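PDB 4F62: geranyltranstransferase from Marinomonas sp. MED121, which probably catalyses the condensation of isopentenyl diphosphate with an allylic diphosphate, building short-chain prenyl diphosphates such as farnesyl diphosphate. Local coordinates for residues Ser56-Thr67 with Val189-Val199; Lys206-Ala217 with Leu265-Phe276. All coordinates share one frame; numbering follows the deposited sequence.

Interaction 1 of 2, residues Ser56-Thr67 with Val189-Val199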
loop_
_atom_site.group_PDB
_atom_site.type_symbol
_atom_site.label_atom_id
_atom_site.label_comp_id
_atom_site.label_asym_id
_atom_site.label_seq_id
_atom_site.Cartn_x
_atom_site.Cartn_y
_atom_site.Cartn_z
ATOM N N SER A 56 15.178 18.607 0.952
ATOM C CA SER A 56 14.058 19.541 1.005
ATOM C C SER A 56 13.720 19.912 2.443
ATOM O O SER A 56 13.443 21.075 2.734
ATOM C CB SER A 56 12.828 18.943 0.325
ATOM O OG SER A 56 13.148 18.640 -1.016
ATOM N N ALA A 57 13.739 18.926 3.337
ATOM C CA ALA A 57 13.530 19.203 4.761
ATOM C C ALA A 57 14.552 20.222 5.257
ATOM O O ALA A 57 14.211 21.158 5.979
ATOM C CB ALA A 57 13.615 17.925 5.587
ATOM N N GLN A 58 15.808 20.041 4.858
ATOM C CA GLN A 58 16.883 20.942 5.262
ATOM C C GLN A 58 16.691 22.344 4.716
ATOM O O GLN A 58 16.982 23.328 5.387
ATOM C CB GLN A 58 18.221 20.404 4.780
ATOM C CG GLN A 58 18.806 19.372 5.682
ATOM C CD GLN A 58 20.305 19.367 5.601
ATOM O OE1 GLN A 58 20.881 19.744 4.576
ATOM N NE2 GLN A 58 20.954 18.964 6.689
ATOM N N LEU A 59 16.208 22.423 3.486
ATOM C CA LEU A 59 15.910 23.705 2.869
ATOM C C LEU A 59 15.001 24.560 3.750
ATOM O O LEU A 59 15.321 25.714 4.035
ATOM C CB LEU A 59 15.247 23.488 1.515
ATOM C CG LEU A 59 15.026 24.751 0.690
ATOM C CD1 LEU A 59 16.358 25.247 0.176
ATOM C CD2 LEU A 59 14.084 24.481 -0.452
ATOM N N VAL A 60 13.887 23.985 4.214
ATOM C CA VAL A 60 12.842 24.790 4.851
ATOM C C VAL A 60 12.785 24.710 6.380
ATOM O O VAL A 60 12.121 25.525 7.029
ATOM C CB VAL A 60 11.453 24.465 4.276
ATOM C CG1 VAL A 60 11.445 24.671 2.765
ATOM C CG2 VAL A 60 11.073 23.041 4.623
ATOM N N GLY A 61 13.469 23.729 6.953
ATOM C CA GLY A 61 13.490 23.571 8.392
ATOM C C GLY A 61 14.523 22.556 8.831
ATOM O O GLY A 61 15.683 22.612 8.417
ATOM N N ASP A 62 14.100 21.610 9.661
ATOM C CA ASP A 62 15.019 20.602 10.157
ATOM C C ASP A 62 14.550 19.178 9.840
ATOM O O ASP A 62 13.353 18.895 9.842
ATOM C CB ASP A 62 15.231 20.804 11.654
ATOM C CG ASP A 62 15.690 22.227 11.985
ATOM O OD1 ASP A 62 16.656 22.710 11.345
ATOM O OD2 ASP A 62 15.071 22.865 12.861
ATOM N N ILE A 63 15.502 18.302 9.527
ATOM C CA ILE A 63 15.212 16.888 9.326
ATOM C C ILE A 63 14.601 16.320 10.611
ATOM O O ILE A 63 15.112 16.557 11.710
ATOM C CB ILE A 63 16.488 16.094 8.950
ATOM C CG1 ILE A 63 17.026 16.555 7.588
ATOM C CG2 ILE A 63 16.179 14.602 8.914
ATOM C CD1 ILE A 63 18.457 16.072 7.266
ATOM N N SER A 64 13.506 15.578 10.466
ATOM C CA SER A 64 12.706 15.133 11.598
ATOM C C SER A 64 12.375 13.661 11.461
ATOM O O SER A 64 12.693 13.051 10.447
ATOM C CB SER A 64 11.395 15.923 11.653
ATOM O OG SER A 64 11.653 17.284 11.921
ATOM N N SER A 65 11.718 13.099 12.475
ATOM C CA SER A 65 11.360 11.687 12.439
ATOM C C SER A 65 10.467 11.372 11.236
ATOM O O SER A 65 10.648 10.339 10.582
ATOM C CB SER A 65 10.713 11.246 13.760
ATOM O OG SER A 65 9.482 11.912 13.968
ATOM N N LEU A 66 9.531 12.268 10.917
ATOM C CA LEU A 66 8.691 12.061 9.732
ATOM C C LEU A 66 9.451 12.275 8.422
ATOM O O LEU A 66 8.982 11.860 7.363
ATOM C CB LEU A 66 7.401 12.909 9.760
ATOM C CG LEU A 66 6.356 12.512 10.823
ATOM C CD1 LEU A 66 5.148 13.443 10.788
ATOM C CD2 LEU A 66 5.906 11.075 10.624
ATOM N N THR A 67 10.612 12.918 8.470
ATOM C CA THR A 67 11.435 12.980 7.258
ATOM C C THR A 67 12.040 11.603 7.002
ATOM O O THR A 67 12.099 11.123 5.858
ATOM C CB THR A 67 12.599 13.980 7.398
ATOM O OG1 THR A 67 12.133 15.202 7.983
ATOM C CG2 THR A 67 13.203 14.263 6.041
ATOM N N VAL A 189 10.351 15.720 -2.653
ATOM C CA VAL A 189 10.590 17.087 -2.198
ATOM C C VAL A 189 9.397 17.618 -1.393
ATOM O O VAL A 189 9.595 18.304 -0.390
ATOM C CB VAL A 189 10.985 18.072 -3.352
ATOM C CG1 VAL A 189 12.103 17.477 -4.217
ATOM C CG2 VAL A 189 9.783 18.418 -4.203
ATOM N N ARG A 190 8.171 17.287 -1.809
ATOM C CA ARG A 190 6.983 17.763 -1.094
ATOM C C ARG A 190 6.925 17.193 0.330
ATOM O O ARG A 190 6.733 17.925 1.321
ATOM C CB ARG A 190 5.687 17.442 -1.874
ATOM C CG ARG A 190 5.499 18.245 -3.168
ATOM C CD ARG A 190 4.190 17.848 -3.887
ATOM N NE ARG A 190 3.019 18.053 -3.027
ATOM C CZ ARG A 190 2.420 19.228 -2.850
ATOM N NH1 ARG A 190 2.874 20.310 -3.480
ATOM N NH2 ARG A 190 1.371 19.328 -2.047
ATOM N N MET A 191 7.099 15.882 0.440
ATOM C CA MET A 191 7.046 15.236 1.749
ATOM C C MET A 191 8.199 15.645 2.655
ATOM O O MET A 191 8.007 15.818 3.849
ATOM C CB MET A 191 6.992 13.715 1.612
ATOM C CG MET A 191 5.706 13.215 0.930
ATOM S SD MET A 191 5.830 11.461 0.534
ATOM C CE MET A 191 5.558 10.725 2.151
ATOM N N GLY A 192 9.390 15.789 2.081
ATOM C CA GLY A 192 10.535 16.255 2.835
ATOM C C GLY A 192 10.248 17.578 3.513
ATOM O O GLY A 192 10.415 17.709 4.732
ATOM N N ALA A 193 9.806 18.552 2.721
ATOM C CA ALA A 193 9.483 19.891 3.220
ATOM C C ALA A 193 8.337 19.863 4.242
ATOM O O ALA A 193 8.431 20.449 5.333
ATOM C CB ALA A 193 9.135 20.795 2.045
ATOM N N LEU A 194 7.253 19.177 3.899
ATOM C CA LEU A 194 6.131 19.021 4.837
ATOM C C LEU A 194 6.557 18.378 6.158
ATOM O O LEU A 194 6.100 18.780 7.226
ATOM C CB LEU A 194 5.000 18.199 4.199
ATOM C CG LEU A 194 4.196 18.845 3.062
ATOM C CD1 LEU A 194 3.487 17.769 2.245
ATOM C CD2 LEU A 194 3.165 19.832 3.632
ATOM N N SER A 195 7.458 17.398 6.094
ATOM C CA SER A 195 7.819 16.632 7.291
ATOM C C SER A 195 8.468 17.510 8.351
ATOM O O SER A 195 8.557 17.107 9.509
ATOM C CB SER A 195 8.761 15.473 6.951
ATOM O OG SER A 195 10.078 15.940 6.697
ATOM N N THR A 196 8.901 18.710 7.960
ATOM C CA THR A 196 9.497 19.665 8.914
ATOM C C THR A 196 8.464 20.338 9.810
ATOM O O THR A 196 8.809 20.874 10.867
ATOM C CB THR A 196 10.244 20.806 8.210
ATOM O OG1 THR A 196 9.284 21.633 7.543
ATOM C CG2 THR A 196 11.242 20.263 7.196
ATOM N N GLY A 197 7.208 20.356 9.365
ATOM C CA GLY A 197 6.156 21.024 10.119
ATOM C C GLY A 197 6.205 22.538 9.963
ATOM O O GLY A 197 5.550 23.266 10.710
ATOM N N GLN A 198 6.972 23.009 8.982
ATOM C CA GLN A 198 7.283 24.434 8.833
ATOM C C GLN A 198 7.111 25.006 7.425
ATOM O O GLN A 198 7.284 26.213 7.229
ATOM C CB GLN A 198 8.741 24.692 9.233
ATOM C CG GLN A 198 9.012 24.839 10.704
ATOM C CD GLN A 198 10.403 25.381 10.953
ATOM O OE1 GLN A 198 11.001 26.002 10.071
ATOM N NE2 GLN A 198 10.929 25.146 12.152
ATOM N N VAL A 199 6.822 24.165 6.439
ATOM C CA VAL A 199 6.810 24.653 5.052
ATOM C C VAL A 199 5.636 25.596 4.771
ATOM O O VAL A 199 4.532 25.404 5.275
ATOM C CB VAL A 199 6.857 23.501 4.010
ATOM C CG1 VAL A 199 5.536 22.755 3.964
ATOM C CG2 VAL A 199 7.223 24.033 2.629
HETATM O O HOH W 1 11.493 21.848 11.435
HETATM O O HOH W 2 8.433 15.004 11.858
#
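Ser-195 and Thr-196, in segment 189-199, fit into the bend where helix 48-60 turns into helix 65-86, a helix-loop-helix corner of the all-alpha isoprenoid synthase fold. The axes of the short segments 56-60 and 189-194 approach to 7.3 Å at 44°, a closeness suited to small residues. Gly-192 faces Ser-56 and Ala-57 at a point where a CB would be tight, and the methyl of Ala-57 lies against Gly-192 O. Ser-195 carries the polar relay. Its OG, held between the backbone N and the carbonyl carbon (chi1 75°), gives a hydrogen bond back to Gly-192 O at 2.7 Å and accepts a short one, 2.5 Å, from Thr-67 OG1. Thr-67 OG1 in turn accepts from Ser-64 N, so the buried hydroxyls are satisfied in sequence. A valine in place of Thr-67 would probably leave Ser-195 OG without its donor and Ser-64 N without its acceptor. The two branches of Thr-196 do different work: OG1 turns back to its own chain, bonding to Ala-193 O at 2.6 Å and accepting from Gln-198 N, which makes an ST turn, while CG2 presses on Ala-57 O at 3.3 Å. Val-60 crosses Thr-196 at about a right angle, its CG2 lying 3.9 Å from Ala-193 CB and close to Thr-196 OG1, its CG1 touching Val-199 CG2. At the loop, a water accepts from Asp-62 N and donates to Thr-196 O, 2.9 Å from that oxygen.

Interaction 2 of 2, residues Lys206-Ala217 with Leu265-Phe276; sequences KLDAYAHAIGLA and LHEQAIAQISEF
Lys-206 lies across segment 265-276, and its aliphatic chain passes obliquely over Gln-272 before the ammonium group meets Glu-275. Extended as far as CE and bent only at its last torsion (chi4 -57°), the lysine brings NZ to 2.7 Å from Glu-275 OE2 in a salt bridge, though the glutamate is poorly ordered. On the way its CD touches the edge of the Phe-276 ring at CE1, 3.9 Å away. Leu-207 starts out away from the partner helix, yet its CD2 still grazes Ile-273 CG2. Two residues on, the methyl of Ala-209 sits 3.5 Å from Gln-272 CD, where a short residue lets the amide end of the glutamine fold over the helix. Tyr-210 follows, its CG anti to the backbone N (chi1 165°), which lays the ring along the interface with one edge on Ala-269 O, 3.4 Å from CD2. Ile-273 CD1 comes obliquely to the ring, nearest CE2, and the hydroxyl bonds to Leu-283 O, so the tyrosine also ties in helix 281-291. Ala-213 brings its CB to 3.4 Å from Leu-265 O, and Ile-214 reaches Ala-269 CB with CD1. Finally Leu-216 and Ala-217 receive Leu-265, whose CD1 lies 3.7 Å from Leu-216 CG. The segments run antiparallel, 159° between their directions, and the alanines allow an axis separation of 8.1 Å. This helix pair of the isoprenoid synthase bundle is thus held chiefly by apolar, alanine-rich packing along its length, with charge pairing confined to the more exposed end, where the salt bridge probably adds only modestly to the hold.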
loop_
_atom_site.group_PDB
_atom_site.type_symbol
_atom_site.label_atom_id
_atom_site.label_comp_id
_atom_site.label_asym_id
_atom_site.label_seq_id
_atom_site.Cartn_x
_atom_site.Cartn_y
_atom_site.Cartn_z
ATOM N N LYS A 206 7.453 26.295 -5.222
ATOM C CA LYS A 206 8.789 26.316 -5.816
ATOM C C LYS A 206 9.372 24.911 -5.877
ATOM O O LYS A 206 9.990 24.532 -6.874
ATOM C CB LYS A 206 9.717 27.240 -5.023
ATOM C CG LYS A 206 9.350 28.714 -5.080
ATOM C CD LYS A 206 10.082 29.484 -3.986
ATOM C CE LYS A 206 9.598 30.921 -3.886
ATOM N NZ LYS A 206 9.758 31.630 -5.185
ATOM N N LEU A 207 9.173 24.135 -4.812
ATOM C CA LEU A 207 9.678 22.761 -4.779
ATOM C C LEU A 207 8.979 21.877 -5.804
ATOM O O LEU A 207 9.626 21.044 -6.450
ATOM C CB LEU A 207 9.598 22.172 -3.366
ATOM C CG LEU A 207 10.566 22.840 -2.394
ATOM C CD1 LEU A 207 10.289 22.421 -0.938
ATOM C CD2 LEU A 207 11.999 22.518 -2.789
ATOM N N ASP A 208 7.671 22.080 -5.973
ATOM C CA ASP A 208 6.907 21.416 -7.034
ATOM C C ASP A 208 7.565 21.605 -8.376
ATOM O O ASP A 208 7.811 20.643 -9.103
ATOM C CB ASP A 208 5.501 22.013 -7.154
ATOM C CG ASP A 208 4.491 21.325 -6.270
ATOM O OD1 ASP A 208 4.844 20.315 -5.634
ATOM O OD2 ASP A 208 3.332 21.789 -6.225
ATOM N N ALA A 209 7.813 22.869 -8.711
ATOM C CA ALA A 209 8.376 23.223 -10.000
ATOM C C ALA A 209 9.798 22.685 -10.112
ATOM O O ALA A 209 10.211 22.218 -11.179
ATOM C CB ALA A 209 8.350 24.737 -10.187
ATOM N N TYR A 210 10.547 22.738 -9.009
ATOM C CA TYR A 210 11.897 22.178 -9.006
ATOM C C TYR A 210 11.824 20.702 -9.386
ATOM O O TYR A 210 12.534 20.236 -10.287
ATOM C CB TYR A 210 12.559 22.359 -7.638
ATOM C CG TYR A 210 13.793 21.505 -7.413
ATOM C CD1 TYR A 210 13.688 20.219 -6.895
ATOM C CD2 TYR A 210 15.064 21.989 -7.709
ATOM C CE1 TYR A 210 14.810 19.436 -6.678
ATOM C CE2 TYR A 210 16.194 21.208 -7.500
ATOM C CZ TYR A 210 16.053 19.927 -6.979
ATOM O OH TYR A 210 17.154 19.127 -6.766
ATOM N N ALA A 211 10.941 19.978 -8.707
ATOM C CA ALA A 211 10.842 18.538 -8.874
ATOM C C ALA A 211 10.372 18.154 -10.262
ATOM O O ALA A 211 10.897 17.216 -10.871
ATOM C CB ALA A 211 9.901 17.955 -7.825
ATOM N N HIS A 212 9.364 18.864 -10.756
ATOM C CA HIS A 212 8.872 18.628 -12.111
ATOM C C HIS A 212 9.998 18.755 -13.132
ATOM O O HIS A 212 10.149 17.908 -14.017
ATOM C CB HIS A 212 7.753 19.612 -12.462
ATOM C CG HIS A 212 7.146 19.375 -13.811
ATOM N ND1 HIS A 212 7.688 19.883 -14.972
ATOM C CD2 HIS A 212 6.048 18.676 -14.180
ATOM C CE1 HIS A 212 6.947 19.508 -16.002
ATOM N NE2 HIS A 212 5.945 18.774 -15.547
ATOM N N ALA A 213 10.790 19.817 -13.009
ATOM C CA ALA A 213 11.852 20.067 -13.975
ATOM C C ALA A 213 12.906 18.960 -13.931
ATOM O O ALA A 213 13.332 18.431 -14.970
ATOM C CB ALA A 213 12.490 21.438 -13.719
ATOM N N ILE A 214 13.324 18.610 -12.719
ATOM C CA ILE A 214 14.370 17.607 -12.513
ATOM C C ILE A 214 13.928 16.214 -12.971
ATOM O O ILE A 214 14.703 15.472 -13.590
ATOM C CB ILE A 214 14.784 17.568 -11.024
ATOM C CG1 ILE A 214 15.614 18.804 -10.704
ATOM C CG2 ILE A 214 15.586 16.326 -10.713
ATOM C CD1 ILE A 214 16.770 18.959 -11.615
ATOM N N GLY A 215 12.678 15.868 -12.672
ATOM C CA GLY A 215 12.120 14.588 -13.083
ATOM C C GLY A 215 12.088 14.411 -14.587
ATOM O O GLY A 215 12.498 13.370 -15.119
ATOM N N LEU A 216 11.602 15.423 -15.294
ATOM C CA LEU A 216 11.566 15.335 -16.744
ATOM C C LEU A 216 12.995 15.346 -17.308
ATOM O O LEU A 216 13.338 14.520 -18.166
ATOM C CB LEU A 216 10.716 16.473 -17.328
ATOM C CG LEU A 216 10.492 16.496 -18.843
ATOM C CD1 LEU A 216 10.034 15.127 -19.360
ATOM C CD2 LEU A 216 9.468 17.580 -19.196
ATOM N N ALA A 217 13.834 16.256 -16.812
ATOM C CA ALA A 217 15.197 16.399 -17.329
ATOM C C ALA A 217 15.974 15.085 -17.328
ATOM O O ALA A 217 16.710 14.784 -18.279
ATOM C CB ALA A 217 15.965 17.459 -16.551
ATOM N N LEU A 265 15.372 22.831 -18.579
ATOM C CA LEU A 265 14.762 22.259 -17.383
ATOM C C LEU A 265 15.714 22.397 -16.185
ATOM O O LEU A 265 15.295 22.716 -15.076
ATOM C CB LEU A 265 14.398 20.790 -17.614
ATOM C CG LEU A 265 13.266 20.554 -18.626
ATOM C CD1 LEU A 265 13.105 19.067 -18.886
ATOM C CD2 LEU A 265 11.949 21.126 -18.108
ATOM N N HIS A 266 16.997 22.165 -16.431
ATOM C CA HIS A 266 18.012 22.293 -15.403
ATOM C C HIS A 266 18.035 23.722 -14.858
ATOM O O HIS A 266 18.031 23.935 -13.641
ATOM C CB HIS A 266 19.377 21.915 -15.981
ATOM C CG HIS A 266 20.427 21.688 -14.920
ATOM N ND1 HIS A 266 21.547 20.910 -15.168
ATOM C CD2 HIS A 266 20.513 22.110 -13.661
ATOM C CE1 HIS A 266 22.281 20.886 -14.071
ATOM N NE2 HIS A 266 21.692 21.596 -13.136
ATOM N N GLU A 267 18.060 24.693 -15.763
ATOM C CA GLU A 267 18.038 26.105 -15.384
ATOM C C GLU A 267 16.779 26.476 -14.615
ATOM O O GLU A 267 16.836 27.242 -13.653
ATOM C CB GLU A 267 18.160 26.995 -16.620
ATOM C CG GLU A 267 19.508 26.896 -17.295
ATOM C CD GLU A 267 19.579 27.696 -18.581
ATOM O OE1 GLU A 267 18.511 28.093 -19.110
ATOM O OE2 GLU A 267 20.712 27.919 -19.058
ATOM N N GLN A 268 15.641 25.946 -15.053
ATOM C CA GLN A 268 14.377 26.207 -14.386
ATOM C C GLN A 268 14.393 25.658 -12.968
ATOM O O GLN A 268 13.890 26.300 -12.045
ATOM C CB GLN A 268 13.223 25.553 -15.142
ATOM C CG GLN A 268 12.739 26.334 -16.346
ATOM C CD GLN A 268 11.488 25.714 -16.936
ATOM O OE1 GLN A 268 11.309 24.493 -16.893
ATOM N NE2 GLN A 268 10.604 26.552 -17.465
ATOM N N ALA A 269 14.955 24.461 -12.807
ATOM C CA ALA A 269 14.995 23.812 -11.501
ATOM C C ALA A 269 15.785 24.669 -10.520
ATOM O O ALA A 269 15.321 24.948 -9.412
ATOM C CB ALA A 269 15.599 22.424 -11.609
ATOM N N ILE A 270 16.967 25.107 -10.948
ATOM C CA ILE A 270 17.847 25.892 -10.096
ATOM C C ILE A 270 17.230 27.252 -9.775
ATOM O O ILE A 270 17.321 27.730 -8.636
ATOM C CB ILE A 270 19.239 26.079 -10.739
ATOM C CG1 ILE A 270 19.875 24.718 -11.034
ATOM C CG2 ILE A 270 20.141 26.897 -9.837
ATOM C CD1 ILE A 270 19.790 23.732 -9.878
ATOM N N ALA A 271 16.582 27.861 -10.769
ATOM C CA ALA A 271 15.941 29.162 -10.573
ATOM C C ALA A 271 14.875 29.142 -9.477
ATOM O O ALA A 271 14.657 30.147 -8.801
ATOM C CB ALA A 271 15.347 29.680 -11.876
ATOM N N GLN A 272 14.212 28.002 -9.310
ATOM C CA GLN A 272 13.157 27.865 -8.311
ATOM C C GLN A 272 13.681 27.924 -6.876
ATOM O O GLN A 272 12.946 28.284 -5.954
ATOM C CB GLN A 272 12.386 26.553 -8.528
ATOM C CG GLN A 272 11.545 26.536 -9.800
ATOM C CD GLN A 272 10.427 27.563 -9.743
ATOM O OE1 GLN A 272 10.009 27.977 -8.658
ATOM N NE2 GLN A 272 9.938 27.982 -10.905
ATOM N N ILE A 273 14.945 27.560 -6.678
ATOM C CA ILE A 273 15.493 27.470 -5.323
ATOM C C ILE A 273 16.668 28.413 -5.090
ATOM O O ILE A 273 17.343 28.329 -4.064
ATOM C CB ILE A 273 15.927 26.025 -4.977
ATOM C CG1 ILE A 273 17.061 25.577 -5.899
ATOM C CG2 ILE A 273 14.748 25.062 -5.074
ATOM C CD1 ILE A 273 17.534 24.172 -5.626
ATOM N N SER A 274 16.899 29.311 -6.041
ATOM C CA SER A 274 18.011 30.253 -5.949
ATOM C C SER A 274 17.893 31.162 -4.724
ATOM O O SER A 274 18.887 31.438 -4.054
ATOM C CB SER A 274 18.136 31.088 -7.234
ATOM O OG SER A 274 17.008 31.927 -7.437
ATOM N N GLU A 275 16.675 31.603 -4.425
ATOM C CA GLU A 275 16.431 32.568 -3.347
ATOM C C GLU A 275 16.503 31.987 -1.927
ATOM O O GLU A 275 16.065 32.632 -0.974
ATOM C CB GLU A 275 15.076 33.265 -3.550
ATOM C CG GLU A 275 13.859 32.340 -3.455
ATOM C CD GLU A 275 13.629 31.522 -4.724
ATOM O OE1 GLU A 275 14.602 30.967 -5.281
ATOM O OE2 GLU A 275 12.467 31.438 -5.175
ATOM N N PHE A 276 17.053 30.784 -1.779
ATOM C CA PHE A 276 17.143 30.153 -0.462
ATOM C C PHE A 276 18.546 30.223 0.141
ATOM O O PHE A 276 18.721 30.064 1.345
ATOM C CB PHE A 276 16.698 28.697 -0.538
ATOM C CG PHE A 276 15.210 28.515 -0.663
ATOM C CD1 PHE A 276 14.592 28.539 -1.903
ATOM C CD2 PHE A 276 14.431 28.293 0.466
ATOM C CE1 PHE A 276 13.226 28.359 -2.021
ATOM C CE2 PHE A 276 13.061 28.110 0.360
ATOM C CZ PHE A 276 12.457 28.145 -0.888
#

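From the N terminus, segment 56-67 comes first and waits through 121 mostly helical residues until 189-199 returns to it, closing the longer loop of interaction 1. Interaction 2 opens only afterwards, on the next helix, and 265-276 closes its shorter loop of 47 residues. The two loops therefore lie in series, neither nested nor crossed, with centres about 17 Å apart. Consecutive helices 170-194 and 201-226 join them directly: Arg-190 NH1 forms a salt bridge to Asp-208 OD1, and Ala-193 packs on Leu-207. Leu-59 on Phe-276 adds a second, apolar contact, so the early corner, helices 170-194 and 201-226 and the C-terminal part of the bundle meet in one continuous packing.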